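Local coordinates for protein putative thiol-disulfide isomerase or thioredoxin (Salmonella enterica subsp. enterica serovar Typhimurium, PDB 3L9V) that probably catalyses thiol-disulfide exchange as a DsbA-like oxidoreductase of the thioredoxin fold, forming or rearranging disulfide bonds in other proteins, at residues E66-W71 against L133-F138; A41-L46 against M52-V57; G142-P147 against R154-N159. All blocks are in the same frame, centred on the assembly; numbering follows the deposited sequence. Where two conformers were deposited one is given.

Interaction 1 (E66-W71 against L133-F138); sequences ELTRAW and LQERLF
Gln-134 reaches from helix 125-140 to helix 64-77 and meets Thr-68 and Trp-71 with opposite ends of one amide. The helix axes approach no closer than 11.2 Å and run at 113° to each other, and the two segments bury 182 Å² in total, so one extended side chain spans the gap. The tight part lies at that amide. Its NE2 donates to the backbone O of Thr-68 at 3.1 Å with an N-H...O angle of 149°, coming in tilted from the carbonyl plane. Thr-68 CG2, anti to its own backbone N, lies 3.6 Å from the same NE2; this rotamer turns the methyl to the glutamine amide and leaves OG1 for Ser-58 and His-56 ND1. The other end, OE1, comes to the edge of the Trp-71 indole, near its plane, at 3.1 Å from CD1; ring and amide planes stand 44° apart. OE1 of Gln-134 accepts a hydrogen bond from the backbone N of His-56, while Trp-71 NE1 is bonded to Lys-54 O, also on strand 52-56.

The looser side is Glu-135. Partly exposed, it bends at chi2 and brings OE2 only to 4.1 Å from Thr-68 CG2, adding little surface. Its carboxylate is bonded to Ser-58 OG, the hydroxyl that also meets Thr-68 OG1, which links the two helices indirectly at this edge. Of the 61 residues between the segments 47 are helical and none is strand, as expected of the helical insertion in a DsbA-like protein. With NE2 on the carbonyl of Thr-68 and OE1 on the N-H of His-56, the buried amide has both ends satisfied and its flip fixed; the contact is therefore mainly polar, one amide joining both helices to strand 52-56, with apolar contact secondary.

Interaction 2 (A41-L46 against M52-V57); sequences AIRHVL and MVKYHV
Selenomethionine Met-52, at the start of strand 52-56, meets three side chains of 41-46, and all the contacts across the pair are van der Waals in kind. The apolar ones come first. With CG anti to the backbone N (chi1 173°) and the chain extended beyond it, SE is carried to Ile-42, whose CG2 touches it at 3.8 Å. Leu-46, which closes a type I turn begun at Arg-43, lays CD1 4.0 Å from Met-52 CB, nearer the strand backbone.

The second kind involves the guanidinium of Arg-43. One of its faces is covered by Met-52 SE, 4.0 Å above the plane and over its centre, and SE also lies 3.9 Å from Arg-43 CG, so the arginine crosses the selenium with both stem and head. Lys-54 adds its methylene CD, 4.0 Å from Arg-43 NH2. The charged ends stay 5.8 Å apart, NH2 of Arg-43 to NZ of Lys-54, and that NZ is salt-bridged to Glu-84 and Asp-39.

Strands 18-22 and 52-56 are parallel, and helices 27-35 and 38-43 connect them along the chain, a beta-alpha-beta crossover of the thioredoxin fold. Leu-46 also touches Val-18, Met-52 reaches Glu-20, and Ile-42 packs on Tyr-174 of helix 167-182.

Interaction 3 (G142-P147 against R154-N159); sequences GVRGTP and RYHINN
The cis-proline loop of the thioredoxin fold is held here through a backbone carbonyl: Pro-147, preceded by a cis peptide bond, is gripped at its O by Asn-159 while its ring packs on Cys-26, Pro-28, Cys-29 and Phe-32. Those two cysteines form a CxxC at a helix start, consistent with the redox site of a thioredoxin-like oxidoreductase.

The direct grip is Asn-159 ND2 to Pro-147 O, 2.7 Å long with an N-H...O angle of 161°. The acceptor lies only 2° out of the asparagine amide plane, which indicates a well-aligned bond. ND2 also lies 3.7 Å from Pro-147 CG. Asn-159 OD1 is bonded to the hydroxyl of Tyr-174, so both ends of the amide are used and its flip is defined.

A water makes the second link. It donates to Pro-147 O at 2.9 Å and is hydrogen-bonded to His-156 NE2 at 2.8 Å, in the plane of the imidazole. In His-156, CG anti to the backbone N sets NE2 within reach of this water, and the ring stacks on Tyr-150.

Earlier in the loop, Arg-144 bends at chi3 and brings NH2 to the edge of the same imidazole, 3.9 Å from His-156 CE1, the guanidinium and ring planes being 88° apart. Both groups share an anion: Glu-6 OE1 takes a salt bridge from Arg-144 NH2 and a hydrogen bond with His-156 ND1. The carboxylate would be expected to offset the arginine's charge beside the ring. Two partners on one carbonyl are consistent with the O of Pro-147 being oriented by Asn-159 and, through water, by His-156, while the proline ring touches the cysteines.

How the interactions relate
From the N terminus the three contacts follow in series, with none nested or crossed. Interaction 2 comes first, closing the short loop from helix 38-43 into strand 52-56. Interaction 1 then opens on helix 64-77 and closes a long, largely helical excursion when helix 125-140 returns; it rests on the strand of interaction 2, about 16 Å away between centres. Interaction 3 joins the loop before strand 148-151 to its antiparallel partner 155-157 and the residues after it, closing across the hairpin; just before it, Phe-138 O probably accepts a bond from Val-143 N. Val-57 and Thr-146 touch through their CG2 atoms, joining interactions 2 and 3. Together they tie the helical insertion and the cis-proline loop to one mixed sheet.

Interaction 1 (E66-W71 against L133-F138)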
loop_
_atom_site.group_PDB
_atom_site.type_symbol
_atom_site.label_atom_id
_atom_site.label_comp_id
_atom_site.label_asym_id
_atom_site.label_seq_id
_atom_site.Cartn_x
_atom_site.Cartn_y
_atom_site.Cartn_z
ATOM N N GLU A 66 -3.815 -4.872 -13.146
ATOM C CA GLU A 66 -4.399 -6.120 -12.653
ATOM C C GLU A 66 -4.180 -6.274 -11.145
ATOM O O GLU A 66 -5.066 -6.719 -10.413
ATOM C CB GLU A 66 -3.784 -7.324 -13.388
ATOM C CG GLU A 66 -4.271 -7.512 -14.812
ATOM C CD GLU A 66 -3.409 -6.786 -15.852
ATOM O OE1 GLU A 66 -2.571 -5.919 -15.487
ATOM O OE2 GLU A 66 -3.589 -7.075 -17.049
ATOM N N LEU A 67 -2.982 -5.924 -10.686
ATOM C CA LEU A 67 -2.691 -5.916 -9.262
ATOM C C LEU A 67 -3.586 -4.899 -8.519
ATOM O O LEU A 67 -4.155 -5.221 -7.498
ATOM C CB LEU A 67 -1.199 -5.650 -9.036
ATOM C CG LEU A 67 -0.365 -6.877 -9.507
ATOM C CD1 LEU A 67 1.088 -6.522 -9.599
ATOM C CD2 LEU A 67 -0.557 -8.052 -8.545
ATOM N N THR A 68 -3.708 -3.680 -9.045
ATOM C CA THR A 68 -4.582 -2.679 -8.424
ATOM C C THR A 68 -6.023 -3.197 -8.243
ATOM O O THR A 68 -6.639 -2.968 -7.222
ATOM C CB THR A 68 -4.590 -1.344 -9.226
ATOM O OG1 THR A 68 -3.291 -0.739 -9.164
ATOM C CG2 THR A 68 -5.672 -0.316 -8.678
ATOM N N ARG A 69 -6.538 -3.896 -9.240
ATOM C CA ARG A 69 -7.889 -4.458 -9.175
ATOM C C ARG A 69 -7.901 -5.607 -8.193
ATOM O O ARG A 69 -8.840 -5.750 -7.432
ATOM C CB ARG A 69 -8.367 -4.908 -10.566
ATOM C CG ARG A 69 -9.806 -5.526 -10.619
ATOM C CD ARG A 69 -10.316 -5.603 -12.068
ATOM N NE ARG A 69 -10.709 -4.295 -12.569
ATOM C CZ ARG A 69 -11.901 -3.740 -12.352
ATOM N NH1 ARG A 69 -12.827 -4.400 -11.669
ATOM N NH2 ARG A 69 -12.169 -2.528 -12.823
ATOM N N ALA A 70 -6.836 -6.412 -8.187
ATOM C CA ALA A 70 -6.732 -7.514 -7.244
ATOM C C ALA A 70 -6.706 -6.971 -5.818
ATOM O O ALA A 70 -7.376 -7.508 -4.925
ATOM C CB ALA A 70 -5.486 -8.352 -7.530
ATOM N N TRP A 71 -5.956 -5.881 -5.618
ATOM C CA TRP A 71 -5.920 -5.216 -4.318
ATOM C C TRP A 71 -7.284 -4.609 -3.932
ATOM O O TRP A 71 -7.689 -4.642 -2.783
ATOM C CB TRP A 71 -4.859 -4.106 -4.342
ATOM C CG TRP A 71 -4.604 -3.527 -2.998
ATOM C CD1 TRP A 71 -4.969 -2.273 -2.558
ATOM C CD2 TRP A 71 -3.919 -4.158 -1.901
ATOM N NE1 TRP A 71 -4.570 -2.106 -1.246
ATOM C CE2 TRP A 71 -3.911 -3.234 -0.827
ATOM C CE3 TRP A 71 -3.329 -5.419 -1.718
ATOM C CZ2 TRP A 71 -3.313 -3.522 0.408
ATOM C CZ3 TRP A 71 -2.749 -5.712 -0.498
ATOM C CH2 TRP A 71 -2.738 -4.764 0.556
ATOM N N LEU A 133 -11.649 4.376 -6.639
ATOM C CA LEU A 133 -11.136 5.121 -5.503
ATOM C C LEU A 133 -9.598 5.209 -5.528
ATOM O O LEU A 133 -9.028 6.285 -5.285
ATOM C CB LEU A 133 -11.600 4.500 -4.195
ATOM C CG LEU A 133 -11.022 5.193 -2.957
ATOM C CD1 LEU A 133 -11.623 6.597 -2.758
ATOM C CD2 LEU A 133 -11.204 4.341 -1.715
ATOM N N GLN A 134 -8.927 4.092 -5.820
ATOM C CA GLN A 134 -7.456 4.086 -5.801
ATOM C C GLN A 134 -6.882 5.031 -6.836
ATOM O O GLN A 134 -5.896 5.751 -6.576
ATOM C CB GLN A 134 -6.892 2.672 -5.976
ATOM C CG GLN A 134 -7.167 1.759 -4.756
ATOM C CD GLN A 134 -6.671 0.335 -4.997
ATOM O OE1 GLN A 134 -5.544 -0.008 -4.632
ATOM N NE2 GLN A 134 -7.517 -0.497 -5.617
ATOM N N GLU A 135 -7.508 5.043 -8.006
ATOM C CA GLU A 135 -7.036 5.886 -9.085
ATOM C C GLU A 135 -7.395 7.352 -8.808
ATOM O O GLU A 135 -6.631 8.254 -9.145
ATOM C CB GLU A 135 -7.596 5.419 -10.425
ATOM C CG GLU A 135 -7.263 3.959 -10.781
ATOM C CD GLU A 135 -5.779 3.725 -11.127
ATOM O OE1 GLU A 135 -4.970 4.671 -11.006
ATOM O OE2 GLU A 135 -5.423 2.584 -11.520
ATOM N N ARG A 136 -8.548 7.585 -8.181
ATOM C CA ARG A 136 -8.958 8.937 -7.813
ATOM C C ARG A 136 -7.975 9.510 -6.785
ATOM O O ARG A 136 -7.437 10.606 -6.959
ATOM C CB ARG A 136 -10.394 8.931 -7.251
ATOM C CG ARG A 136 -10.865 10.265 -6.689
ATOM C CD ARG A 136 -12.408 10.375 -6.681
ATOM N NE ARG A 136 -13.034 9.515 -5.682
ATOM C CZ ARG A 136 -13.607 8.340 -5.945
ATOM N NH1 ARG A 136 -13.644 7.857 -7.183
ATOM N NH2 ARG A 136 -14.143 7.642 -4.959
ATOM N N LEU A 137 -7.710 8.743 -5.736
ATOM C CA LEU A 137 -6.859 9.236 -4.666
ATOM C C LEU A 137 -5.407 9.427 -5.127
ATOM O O LEU A 137 -4.686 10.270 -4.579
ATOM C CB LEU A 137 -6.976 8.354 -3.431
ATOM C CG LEU A 137 -8.394 8.302 -2.840
ATOM C CD1 LEU A 137 -8.486 7.296 -1.674
ATOM C CD2 LEU A 137 -8.863 9.703 -2.403
ATOM N N PHE A 138 -4.992 8.672 -6.147
ATOM C CA PHE A 138 -3.648 8.832 -6.704
ATOM C C PHE A 138 -3.541 10.271 -7.171
ATOM O O PHE A 138 -2.534 10.921 -6.954
ATOM C CB PHE A 138 -3.399 7.869 -7.872
ATOM C CG PHE A 138 -1.997 7.956 -8.484
ATOM C CD1 PHE A 138 -0.997 7.087 -8.099
ATOM C CD2 PHE A 138 -1.714 8.877 -9.477
ATOM C CE1 PHE A 138 0.291 7.156 -8.665
ATOM C CE2 PHE A 138 -0.437 8.942 -10.052
ATOM C CZ PHE A 138 0.559 8.072 -9.639
#

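Interaction 2 (A41-L46 against M52-V57)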
loop_
_atom_site.group_PDB
_atom_site.type_symbol
_atom_site.label_atom_id
_atom_site.label_comp_id
_atom_site.label_asym_id
_atom_site.label_seq_id
_atom_site.Cartn_x
_atom_site.Cartn_y
_atom_site.Cartn_z
ATOM N N ALA A 41 6.038 -0.652 12.261
ATOM C CA ALA A 41 6.450 0.411 13.182
ATOM C C ALA A 41 5.507 1.624 13.090
ATOM O O ALA A 41 5.239 2.287 14.076
ATOM C CB ALA A 41 7.909 0.821 12.922
ATOM N N ILE A 42 5.018 1.904 11.889
ATOM C CA ILE A 42 4.045 2.972 11.690
ATOM C C ILE A 42 2.702 2.609 12.351
ATOM O O ILE A 42 2.110 3.426 13.053
ATOM C CB ILE A 42 3.872 3.298 10.181
ATOM C CG1 ILE A 42 5.091 4.059 9.657
ATOM C CG2 ILE A 42 2.633 4.144 9.934
ATOM C CD1 ILE A 42 5.034 4.310 8.149
ATOM N N ARG A 43 2.227 1.381 12.152
ATOM C CA ARG A 43 0.968 0.992 12.767
ATOM C C ARG A 43 1.099 1.100 14.283
ATOM O O ARG A 43 0.163 1.463 14.985
ATOM C CB ARG A 43 0.570 -0.430 12.340
ATOM C CG ARG A 43 -0.029 -0.472 10.929
ATOM C CD ARG A 43 -0.360 -1.904 10.471
ATOM N NE ARG A 43 -0.922 -1.857 9.127
ATOM C CZ ARG A 43 -0.312 -2.291 8.029
ATOM N NH1 ARG A 43 0.885 -2.855 8.115
ATOM N NH2 ARG A 43 -0.912 -2.170 6.848
ATOM N N HIS A 44 2.297 0.826 14.774
ATOM C CA HIS A 44 2.557 0.880 16.195
ATOM C C HIS A 44 2.439 2.285 16.800
ATOM O O HIS A 44 2.285 2.419 18.004
ATOM C CB HIS A 44 3.925 0.265 16.513
ATOM C CG HIS A 44 4.257 0.272 17.972
ATOM N ND1 HIS A 44 5.222 1.095 18.513
ATOM C CD2 HIS A 44 3.738 -0.432 19.004
ATOM C CE1 HIS A 44 5.290 0.887 19.817
ATOM N NE2 HIS A 44 4.401 -0.030 20.141
ATOM N N VAL A 45 2.500 3.336 15.993
ATOM C CA VAL A 45 2.360 4.665 16.582
ATOM C C VAL A 45 1.026 5.299 16.227
ATOM O O VAL A 45 0.799 6.463 16.516
ATOM C CB VAL A 45 3.545 5.605 16.237
ATOM C CG1 VAL A 45 4.857 4.988 16.713
ATOM C CG2 VAL A 45 3.599 5.901 14.736
ATOM N N LEU A 46 0.133 4.524 15.620
ATOM C CA LEU A 46 -1.187 5.046 15.303
ATOM C C LEU A 46 -1.926 5.392 16.581
ATOM O O LEU A 46 -2.027 4.563 17.467
ATOM C CB LEU A 46 -1.993 4.010 14.537
ATOM C CG LEU A 46 -1.681 3.843 13.047
ATOM C CD1 LEU A 46 -2.508 2.673 12.484
ATOM C CD2 LEU A 46 -1.958 5.131 12.291
HETATM N N MSE A 52 -4.270 3.055 9.275
HETATM C CA MSE A 52 -3.368 3.129 8.149
HETATM C C MSE A 52 -4.032 2.335 7.053
HETATM O O MSE A 52 -4.422 1.192 7.271
HETATM C CB MSE A 52 -2.018 2.470 8.475
HETATM C CG MSE A 52 -1.090 2.369 7.261
HETATM SE SE MSE A 52 0.665 1.684 7.781
HETATM C CE MSE A 52 1.723 1.996 6.203
ATOM N N VAL A 53 -4.124 2.942 5.872
ATOM C CA VAL A 53 -4.697 2.313 4.698
ATOM C C VAL A 53 -3.682 2.327 3.557
ATOM O O VAL A 53 -2.981 3.324 3.370
ATOM C CB VAL A 53 -5.963 3.067 4.254
ATOM C CG1 VAL A 53 -6.627 2.344 3.125
ATOM C CG2 VAL A 53 -6.931 3.201 5.440
ATOM N N LYS A 54 -3.615 1.231 2.795
ATOM C CA LYS A 54 -2.714 1.143 1.656
ATOM C C LYS A 54 -3.459 1.040 0.347
ATOM O O LYS A 54 -4.439 0.288 0.190
ATOM C CB LYS A 54 -1.733 -0.049 1.801
ATOM C CG LYS A 54 -0.965 -0.034 3.090
ATOM C CD LYS A 54 0.126 -1.099 3.095
ATOM C CE LYS A 54 1.185 -0.802 2.058
ATOM N NZ LYS A 54 2.374 -1.709 2.124
ATOM N N TYR A 55 -2.965 1.791 -0.611
ATOM C CA TYR A 55 -3.534 1.808 -1.918
ATOM C C TYR A 55 -2.475 1.434 -2.919
ATOM O O TYR A 55 -1.367 1.958 -2.869
ATOM C CB TYR A 55 -4.028 3.209 -2.261
ATOM C CG TYR A 55 -5.077 3.758 -1.319
ATOM C CD1 TYR A 55 -6.245 3.049 -1.054
ATOM C CD2 TYR A 55 -4.927 5.018 -0.748
ATOM C CE1 TYR A 55 -7.229 3.574 -0.218
ATOM C CE2 TYR A 55 -5.904 5.555 0.088
ATOM C CZ TYR A 55 -7.047 4.829 0.344
ATOM O OH TYR A 55 -7.996 5.353 1.176
ATOM N N HIS A 56 -2.857 0.583 -3.864
ATOM C CA HIS A 56 -1.967 0.127 -4.926
ATOM C C HIS A 56 -1.971 1.064 -6.129
ATOM O O HIS A 56 -3.003 1.656 -6.472
ATOM C CB HIS A 56 -2.331 -1.302 -5.362
ATOM C CG HIS A 56 -1.220 -1.992 -6.074
ATOM N ND1 HIS A 56 -1.124 -2.050 -7.456
ATOM C CD2 HIS A 56 -0.111 -2.621 -5.609
ATOM C CE1 HIS A 56 -0.021 -2.676 -7.794
ATOM N NE2 HIS A 56 0.611 -3.049 -6.696
ATOM N N VAL A 57 -0.813 1.214 -6.764
ATOM C CA VAL A 57 -0.689 2.105 -7.906
ATOM C C VAL A 57 -0.451 1.273 -9.157
ATOM O O VAL A 57 0.256 0.265 -9.127
ATOM C CB VAL A 57 0.430 3.174 -7.732
ATOM C CG1 VAL A 57 0.371 3.812 -6.327
ATOM C CG2 VAL A 57 1.785 2.593 -8.004
#

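Interaction 3 (G142-P147 against R154-N159)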
loop_
_atom_site.group_PDB
_atom_site.type_symbol
_atom_site.label_atom_id
_atom_site.label_comp_id
_atom_site.label_asym_id
_atom_site.label_seq_id
_atom_site.Cartn_x
_atom_site.Cartn_y
_atom_site.Cartn_z
ATOM N N GLY A 142 -1.670 13.749 -5.197
ATOM C CA GLY A 142 -0.563 14.202 -6.026
ATOM C C GLY A 142 0.581 13.197 -6.057
ATOM O O GLY A 142 1.746 13.581 -6.050
ATOM N N VAL A 143 0.256 11.907 -6.105
ATOM C CA VAL A 143 1.286 10.869 -5.986
ATOM C C VAL A 143 2.263 10.877 -7.146
ATOM O O VAL A 143 1.862 11.007 -8.291
ATOM C CB VAL A 143 0.667 9.460 -5.871
ATOM C CG1 VAL A 143 1.764 8.404 -5.734
ATOM C CG2 VAL A 143 -0.239 9.420 -4.666
ATOM N N ARG A 144 3.544 10.709 -6.851
ATOM C CA ARG A 144 4.581 10.766 -7.892
ATOM C C ARG A 144 5.395 9.476 -7.993
ATOM O O ARG A 144 6.200 9.305 -8.907
ATOM C CB ARG A 144 5.532 11.936 -7.604
ATOM C CG ARG A 144 4.869 13.310 -7.704
ATOM C CD ARG A 144 5.878 14.439 -7.545
ATOM N NE ARG A 144 6.120 14.759 -6.144
ATOM C CZ ARG A 144 7.238 14.462 -5.490
ATOM N NH1 ARG A 144 8.233 13.841 -6.118
ATOM N NH2 ARG A 144 7.366 14.794 -4.211
ATOM N N GLY A 145 5.205 8.581 -7.034
ATOM C CA GLY A 145 5.964 7.349 -6.991
ATOM C C GLY A 145 5.638 6.546 -5.757
ATOM O O GLY A 145 4.707 6.868 -5.019
ATOM N N THR A 146 6.418 5.502 -5.518
ATOM C CA THR A 146 6.137 4.599 -4.419
ATOM C C THR A 146 7.418 4.222 -3.694
ATOM O O THR A 146 8.496 4.239 -4.277
ATOM C CB THR A 146 5.518 3.283 -4.953
ATOM O OG1 THR A 146 6.321 2.799 -6.038
ATOM C CG2 THR A 146 4.078 3.504 -5.454
ATOM N N PRO A 147 7.301 3.874 -2.410
ATOM C CA PRO A 147 6.113 4.067 -1.568
ATOM C C PRO A 147 5.891 5.565 -1.294
ATOM O O PRO A 147 6.857 6.303 -1.195
ATOM C CB PRO A 147 6.544 3.419 -0.263
ATOM C CG PRO A 147 8.030 3.631 -0.256
ATOM C CD PRO A 147 8.422 3.322 -1.645
ATOM N N ARG A 154 -2.340 15.526 4.902
ATOM C CA ARG A 154 -1.621 16.776 4.628
ATOM C C ARG A 154 -0.101 16.703 4.484
ATOM O O ARG A 154 0.489 17.581 3.869
ATOM C CB ARG A 154 -2.003 17.889 5.614
ATOM C CG ARG A 154 -2.579 17.421 6.937
ATOM C CD ARG A 154 -2.791 18.611 7.866
ATOM N NE ARG A 154 -3.293 18.235 9.184
ATOM C CZ ARG A 154 -3.262 19.045 10.240
ATOM N NH1 ARG A 154 -2.746 20.257 10.119
ATOM N NH2 ARG A 154 -3.736 18.649 11.415
ATOM N N TYR A 155 0.534 15.683 5.042
ATOM C CA TYR A 155 2.001 15.621 5.023
ATOM C C TYR A 155 2.467 14.417 4.223
ATOM O O TYR A 155 2.020 13.295 4.478
ATOM C CB TYR A 155 2.569 15.535 6.444
ATOM C CG TYR A 155 1.997 16.547 7.415
ATOM C CD1 TYR A 155 2.247 17.912 7.266
ATOM C CD2 TYR A 155 1.224 16.137 8.493
ATOM C CE1 TYR A 155 1.725 18.843 8.167
ATOM C CE2 TYR A 155 0.697 17.055 9.393
ATOM C CZ TYR A 155 0.951 18.405 9.219
ATOM O OH TYR A 155 0.429 19.308 10.103
ATOM N N HIS A 156 3.327 14.667 3.240
ATOM C CA HIS A 156 3.980 13.615 2.460
ATOM C C HIS A 156 5.374 13.361 3.032
ATOM O O HIS A 156 6.195 14.264 3.090
ATOM C CB HIS A 156 4.079 14.010 0.983
ATOM C CG HIS A 156 4.825 13.019 0.138
ATOM N ND1 HIS A 156 5.777 13.401 -0.791
ATOM C CD2 HIS A 156 4.769 11.671 0.076
ATOM C CE1 HIS A 156 6.261 12.331 -1.391
ATOM N NE2 HIS A 156 5.673 11.261 -0.875
ATOM N N ILE A 157 5.628 12.146 3.487
ATOM C CA ILE A 157 6.931 11.839 4.055
ATOM C C ILE A 157 7.968 11.833 2.926
ATOM O O ILE A 157 7.707 11.319 1.851
ATOM C CB ILE A 157 6.921 10.510 4.842
ATOM C CG1 ILE A 157 5.850 10.547 5.955
ATOM C CG2 ILE A 157 8.335 10.196 5.388
ATOM C CD1 ILE A 157 6.147 11.553 7.134
ATOM N N ASN A 158 9.135 12.434 3.164
ATOM C CA ASN A 158 10.199 12.404 2.163
ATOM C C ASN A 158 11.116 11.186 2.369
ATOM O O ASN A 158 12.022 11.236 3.190
ATOM C CB ASN A 158 11.024 13.708 2.211
ATOM C CG ASN A 158 12.098 13.758 1.129
ATOM O OD1 ASN A 158 12.330 12.777 0.441
ATOM N ND2 ASN A 158 12.751 14.906 0.980
ATOM N N ASN A 159 10.891 10.096 1.637
ATOM C CA ASN A 159 11.683 8.872 1.855
ATOM C C ASN A 159 13.188 9.168 1.744
ATOM O O ASN A 159 14.031 8.517 2.359
ATOM C CB ASN A 159 11.354 7.810 0.802
ATOM C CG ASN A 159 9.863 7.424 0.771
ATOM O OD1 ASN A 159 9.169 7.489 1.779
ATOM N ND2 ASN A 159 9.385 7.024 -0.400
HETATM O O HOH W 1 7.210 9.109 -1.914
#